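Local coordinates for ribulose-5-phosphate reductase 1 (Staphylococcus aureus, PDB 6XHK), which catalyses the NADPH-dependent reduction of D-ribulose 5-phosphate to D-ribitol 5-phosphate for the synthesis of wall teichoic acid, at residues 232-243 and 254-265. Sequence-based numbering, arbitrary orientation.
Sequences GRGSQSAINQMI and LLGVSEFPVEVN. With NDP (NADPH dihydro-nicotinamide-adenine-dinucleotide phosphate), chain B.
Gln236 reaches from the helix to the backbone of the loop that follows strand 251-254, where its OE1 accepts the amide of Glu263 (OE1 to N 2.9 Å, N-H...O angle 160°). The donor sits above the amide plane, 56° out of it. With chi1 near trans (-174°) and the chain extended beyond CG, Gln236 reaches far enough to lie alongside Glu263, the amide and carboxylate planes almost perpendicular; CB of Gln236 packs on CG1 of Val262 (3.8 Å). One turn on, OD1 of Asn240 receives a weak bond from the amide of Asn265 (OD1 to N 3.5 Å), so two helix side chains serve alternate loop amides. Asn265 itself turns its OD1 to the amide of Leu268, capping helix 266-272. At the other end the bond is between backbones: Gly232 N donates to Val257 O (3.0 Å), nearly straight. The loop's bend closes on itself through Ser258 OG, which donates to Phe260 O (3.0 Å). Apolar contacts join the same segments: CD1 of Ile239 meets CD1 of Leu254 (3.8 Å), and CD1 of Ile243 meets CG1 of Val264 (3.7 Å), both pairs crossing at about a right angle. Gly256 N is taken by Glu228 OE1 from the neighbouring strand 225-228. Two weak hydrogen bonds reach NADPH: its carboxamide N7N donates to Leu255 O, and Val257 N to the ribose O3D. Helix 232-245 thus packs against the loop leaving strand 251-254 in the six-stranded parallel sheet, an arrangement belonging to the Rossmann-type, dinucleotide-binding domain of zinc-containing alcohol dehydrogenases.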
loop_
_atom_site.group_PDB
_atom_site.type_symbol
_atom_site.label_atom_id
_atom_site.label_comp_id
_atom_site.label_asym_id
_atom_site.label_seq_id
_atom_site.Cartn_x
_atom_site.Cartn_y
_atom_site.Cartn_z
ATOM N N GLY A 232 -10.760 -1.546 -9.888
ATOM C CA GLY A 232 -11.018 -1.625 -11.305
ATOM C C GLY A 232 -12.402 -2.142 -11.604
ATOM O O GLY A 232 -13.345 -1.952 -10.835
ATOM N N ARG A 233 -12.531 -2.795 -12.759
ATOM C CA ARG A 233 -13.844 -3.283 -13.143
ATOM C C ARG A 233 -14.296 -4.410 -12.226
ATOM O O ARG A 233 -15.485 -4.744 -12.211
ATOM C CB ARG A 233 -13.838 -3.712 -14.613
ATOM N N GLY A 234 -13.379 -4.969 -11.424
ATOM C CA GLY A 234 -13.721 -6.025 -10.480
ATOM C C GLY A 234 -14.339 -5.554 -9.178
ATOM O O GLY A 234 -15.021 -6.343 -8.511
ATOM N N SER A 235 -14.116 -4.283 -8.807
ATOM C CA SER A 235 -14.738 -3.703 -7.616
ATOM C C SER A 235 -16.260 -3.807 -7.669
ATOM O O SER A 235 -16.904 -4.067 -6.649
ATOM C CB SER A 235 -14.321 -2.232 -7.450
ATOM O OG SER A 235 -14.216 -1.528 -8.682
ATOM N N GLN A 236 -16.855 -3.580 -8.844
ATOM C CA GLN A 236 -18.307 -3.678 -8.980
ATOM C C GLN A 236 -18.798 -5.043 -8.493
ATOM O O GLN A 236 -19.712 -5.143 -7.658
ATOM C CB GLN A 236 -18.703 -3.440 -10.449
ATOM C CG GLN A 236 -20.203 -3.366 -10.731
ATOM C CD GLN A 236 -20.532 -2.911 -12.153
ATOM O OE1 GLN A 236 -20.303 -1.755 -12.511
ATOM N NE2 GLN A 236 -21.156 -3.794 -12.940
ATOM N N SER A 237 -18.161 -6.106 -8.984
ATOM C CA SER A 237 -18.549 -7.467 -8.635
ATOM C C SER A 237 -18.338 -7.723 -7.150
ATOM O O SER A 237 -19.227 -8.238 -6.454
ATOM C CB SER A 237 -17.720 -8.442 -9.467
ATOM O OG SER A 237 -17.511 -7.927 -10.775
ATOM N N ALA A 238 -17.147 -7.381 -6.654
ATOM C CA ALA A 238 -16.837 -7.577 -5.244
ATOM C C ALA A 238 -17.877 -6.914 -4.355
ATOM O O ALA A 238 -18.345 -7.512 -3.375
ATOM C CB ALA A 238 -15.447 -7.015 -4.935
ATOM N N ILE A 239 -18.242 -5.669 -4.683
ATOM C CA ILE A 239 -19.161 -4.894 -3.854
ATOM C C ILE A 239 -20.538 -5.531 -3.836
ATOM O O ILE A 239 -21.132 -5.724 -2.765
ATOM C CB ILE A 239 -19.225 -3.433 -4.330
ATOM C CG1 ILE A 239 -17.884 -2.705 -4.118
ATOM C CG2 ILE A 239 -20.360 -2.731 -3.654
ATOM C CD1 ILE A 239 -17.782 -1.387 -4.833
ATOM N N ASN A 240 -21.082 -5.856 -5.012
ATOM C CA ASN A 240 -22.413 -6.456 -5.002
ATOM C C ASN A 240 -22.418 -7.752 -4.192
ATOM O O ASN A 240 -23.333 -7.978 -3.396
ATOM C CB ASN A 240 -22.931 -6.674 -6.425
ATOM C CG ASN A 240 -23.616 -5.416 -7.005
ATOM O OD1 ASN A 240 -23.497 -4.297 -6.460
ATOM N ND2 ASN A 240 -24.374 -5.611 -8.087
ATOM N N GLN A 241 -21.374 -8.584 -4.318
ATOM C CA GLN A 241 -21.314 -9.813 -3.516
ATOM C C GLN A 241 -21.297 -9.551 -2.012
ATOM O O GLN A 241 -22.050 -10.175 -1.259
ATOM C CB GLN A 241 -20.113 -10.656 -3.901
ATOM C CG GLN A 241 -20.470 -11.967 -4.509
ATOM C CD GLN A 241 -19.261 -12.750 -4.857
ATOM O OE1 GLN A 241 -18.159 -12.431 -4.399
ATOM N NE2 GLN A 241 -19.446 -13.818 -5.628
ATOM N N MET A 242 -20.407 -8.686 -1.533
ATOM C CA MET A 242 -20.431 -8.432 -0.096
ATOM C C MET A 242 -21.737 -7.781 0.363
ATOM O O MET A 242 -22.225 -8.110 1.451
ATOM C CB MET A 242 -19.200 -7.635 0.348
ATOM C CG MET A 242 -18.797 -6.470 -0.509
ATOM S SD MET A 242 -16.986 -6.374 -0.584
ATOM C CE MET A 242 -16.652 -5.874 1.088
ATOM N N ILE A 243 -22.346 -6.907 -0.447
ATOM C CA ILE A 243 -23.679 -6.417 -0.109
ATOM C C ILE A 243 -24.623 -7.599 0.119
ATOM O O ILE A 243 -25.338 -7.662 1.126
ATOM C CB ILE A 243 -24.192 -5.456 -1.205
ATOM C CG1 ILE A 243 -23.569 -4.058 -1.089
ATOM C CG2 ILE A 243 -25.715 -5.335 -1.168
ATOM C CD1 ILE A 243 -23.859 -3.172 -2.280
ATOM N N LEU A 254 -14.428 0.529 1.909
ATOM C CA LEU A 254 -14.111 0.572 0.488
ATOM C C LEU A 254 -12.644 0.961 0.357
ATOM O O LEU A 254 -12.229 1.996 0.888
ATOM C CB LEU A 254 -15.004 1.585 -0.231
ATOM C CG LEU A 254 -16.450 1.191 -0.569
ATOM C CD1 LEU A 254 -16.504 0.001 -1.545
ATOM C CD2 LEU A 254 -17.247 0.895 0.697
ATOM N N LEU A 255 -11.847 0.120 -0.295
ATOM C CA LEU A 255 -10.437 0.441 -0.463
ATOM C C LEU A 255 -10.011 0.537 -1.911
ATOM O O LEU A 255 -9.162 1.378 -2.233
ATOM C CB LEU A 255 -9.561 -0.582 0.254
ATOM C CG LEU A 255 -9.584 -0.336 1.757
ATOM C CD1 LEU A 255 -8.833 -1.417 2.490
ATOM C CD2 LEU A 255 -8.947 1.018 2.016
ATOM N N GLY A 256 -10.644 -0.234 -2.793
ATOM C CA GLY A 256 -10.246 -0.292 -4.189
ATOM C C GLY A 256 -10.645 0.926 -5.001
ATOM O O GLY A 256 -11.769 1.423 -4.903
ATOM N N VAL A 257 -9.721 1.384 -5.826
ATOM C CA VAL A 257 -9.944 2.520 -6.709
ATOM C C VAL A 257 -10.581 2.026 -7.997
ATOM O O VAL A 257 -10.094 1.068 -8.607
ATOM C CB VAL A 257 -8.613 3.237 -6.977
ATOM C CG1 VAL A 257 -8.822 4.445 -7.840
ATOM C CG2 VAL A 257 -7.990 3.633 -5.645
ATOM N N SER A 258 -11.671 2.667 -8.426
ATOM C CA SER A 258 -12.255 2.212 -9.678
ATOM C C SER A 258 -11.989 3.134 -10.861
ATOM O O SER A 258 -12.110 2.676 -12.002
ATOM C CB SER A 258 -13.760 2.010 -9.543
ATOM O OG SER A 258 -14.333 1.894 -10.834
ATOM N N GLU A 259 -11.626 4.397 -10.636
ATOM C CA GLU A 259 -11.342 5.336 -11.735
ATOM C C GLU A 259 -12.468 5.324 -12.770
ATOM O O GLU A 259 -12.247 5.499 -13.972
ATOM C CB GLU A 259 -9.983 5.048 -12.402
ATOM N N PHE A 260 -13.677 5.104 -12.296
ATOM C CA PHE A 260 -14.865 4.923 -13.113
ATOM C C PHE A 260 -16.044 4.747 -12.168
ATOM O O PHE A 260 -15.866 4.525 -10.958
ATOM C CB PHE A 260 -14.778 3.695 -14.034
ATOM C CG PHE A 260 -14.314 4.009 -15.422
ATOM C CD1 PHE A 260 -14.732 5.166 -16.057
ATOM C CD2 PHE A 260 -13.501 3.128 -16.112
ATOM C CE1 PHE A 260 -14.305 5.465 -17.334
ATOM C CE2 PHE A 260 -13.080 3.414 -17.396
ATOM C CZ PHE A 260 -13.484 4.586 -18.006
ATOM N N PRO A 261 -17.260 4.846 -12.680
ATOM C CA PRO A 261 -18.423 4.454 -11.892
ATOM C C PRO A 261 -18.586 2.944 -11.871
ATOM O O PRO A 261 -18.099 2.220 -12.743
ATOM C CB PRO A 261 -19.577 5.114 -12.646
ATOM C CG PRO A 261 -19.109 5.153 -14.060
ATOM C CD PRO A 261 -17.641 5.405 -13.991
ATOM N N VAL A 262 -19.303 2.478 -10.858
ATOM C CA VAL A 262 -19.654 1.070 -10.731
ATOM C C VAL A 262 -21.093 0.977 -10.240
ATOM O O VAL A 262 -21.491 1.706 -9.327
ATOM C CB VAL A 262 -18.701 0.314 -9.775
ATOM C CG1 VAL A 262 -17.358 0.097 -10.447
ATOM C CG2 VAL A 262 -18.555 1.037 -8.436
ATOM N N GLU A 263 -21.866 0.063 -10.838
ATOM C CA GLU A 263 -23.260 -0.171 -10.460
ATOM C C GLU A 263 -23.334 -0.743 -9.045
ATOM O O GLU A 263 -22.694 -1.754 -8.738
ATOM C CB GLU A 263 -23.910 -1.160 -11.441
ATOM C CG GLU A 263 -23.870 -0.763 -12.914
ATOM C CD GLU A 263 -25.090 -0.020 -13.400
ATOM O OE1 GLU A 263 -26.022 0.211 -12.601
ATOM O OE2 GLU A 263 -25.112 0.333 -14.601
ATOM N N VAL A 264 -24.142 -0.126 -8.185
ATOM C CA VAL A 264 -24.358 -0.612 -6.825
ATOM C C VAL A 264 -25.834 -0.945 -6.624
ATOM O O VAL A 264 -26.717 -0.217 -7.092
ATOM C CB VAL A 264 -23.878 0.421 -5.791
ATOM C CG1 VAL A 264 -24.015 -0.117 -4.406
ATOM C CG2 VAL A 264 -22.464 0.758 -6.058
ATOM N N ASN A 265 -26.105 -2.063 -5.941
ATOM C CA ASN A 265 -27.481 -2.398 -5.578
ATOM C C ASN A 265 -27.825 -1.689 -4.284
ATOM O O ASN A 265 -27.647 -2.211 -3.186
ATOM C CB ASN A 265 -27.712 -3.895 -5.474
ATOM C CG ASN A 265 -29.162 -4.216 -5.239
ATOM O OD1 ASN A 265 -29.662 -4.046 -4.132
ATOM N ND2 ASN A 265 -29.877 -4.567 -6.299
HETATM P PA NDP B . -3.863 -6.664 -7.035
HETATM O O1A NDP B . -3.282 -6.688 -8.420
HETATM O O2A NDP B . -2.959 -7.433 -6.077
HETATM O O5B NDP B . -5.403 -7.285 -7.091
HETATM C C5B NDP B . -6.025 -7.830 -5.880
HETATM C C4B NDP B . -6.704 -9.224 -6.159
HETATM O O4B NDP B . -8.001 -9.135 -6.291
HETATM C C3B NDP B . -6.197 -9.831 -7.499
HETATM O O3B NDP B . -5.571 -11.020 -7.291
HETATM C C2B NDP B . -7.424 -10.127 -8.350
HETATM O O2B NDP B . -7.151 -11.460 -8.956
HETATM C C1B NDP B . -8.389 -10.183 -7.466
HETATM N N9A NDP B . -9.739 -9.981 -8.002
HETATM C C8A NDP B . -10.127 -9.612 -9.257
HETATM N N7A NDP B . -11.489 -9.563 -9.298
HETATM C C5A NDP B . -11.927 -9.898 -8.095
HETATM C C6A NDP B . -13.353 -10.026 -7.543
HETATM N N6A NDP B . -14.470 -9.737 -8.415
HETATM N N1A NDP B . -13.535 -10.421 -6.187
HETATM C C2A NDP B . -12.403 -10.706 -5.332
HETATM N N3A NDP B . -11.035 -10.577 -5.875
HETATM C C4A NDP B . -10.848 -10.161 -7.294
HETATM O O3 NDP B . -3.948 -5.082 -6.446
HETATM P PN NDP B . -3.934 -4.635 -4.809
HETATM O O1N NDP B . -4.296 -5.825 -3.916
HETATM O O2N NDP B . -2.557 -4.204 -4.424
HETATM O O5D NDP B . -4.988 -3.356 -4.638
HETATM C C5D NDP B . -6.023 -3.150 -5.625
HETATM C C4D NDP B . -6.652 -1.846 -5.629
HETATM O O4D NDP B . -6.330 -0.988 -4.334
HETATM C C3D NDP B . -6.192 -0.958 -6.810
HETATM O O3D NDP B . -7.361 -0.297 -7.462
HETATM C C2D NDP B . -5.342 -0.056 -6.260
HETATM O O2D NDP B . -5.217 1.191 -7.014
HETATM C C1D NDP B . -5.940 0.198 -4.763
HETATM N N1N NDP B . -5.039 0.918 -3.839
HETATM C C2N NDP B . -5.661 1.898 -2.945
HETATM C C3N NDP B . -4.852 2.871 -2.068
HETATM C C7N NDP B . -5.643 3.899 -1.161
HETATM O O7N NDP B . -5.107 4.913 -0.781
HETATM N N7N NDP B . -7.027 3.599 -0.787
HETATM C C4N NDP B . -3.332 2.629 -1.896
HETATM C C5N NDP B . -2.726 1.746 -3.009
HETATM C C6N NDP B . -3.588 0.719 -3.776
HETATM P P2B NDP B . -7.005 -11.482 -10.577
HETATM O O1X NDP B . -8.124 -10.706 -11.238
HETATM O O2X NDP B . -5.687 -10.817 -10.932
HETATM O O3X NDP B . -7.056 -12.932 -11.030
#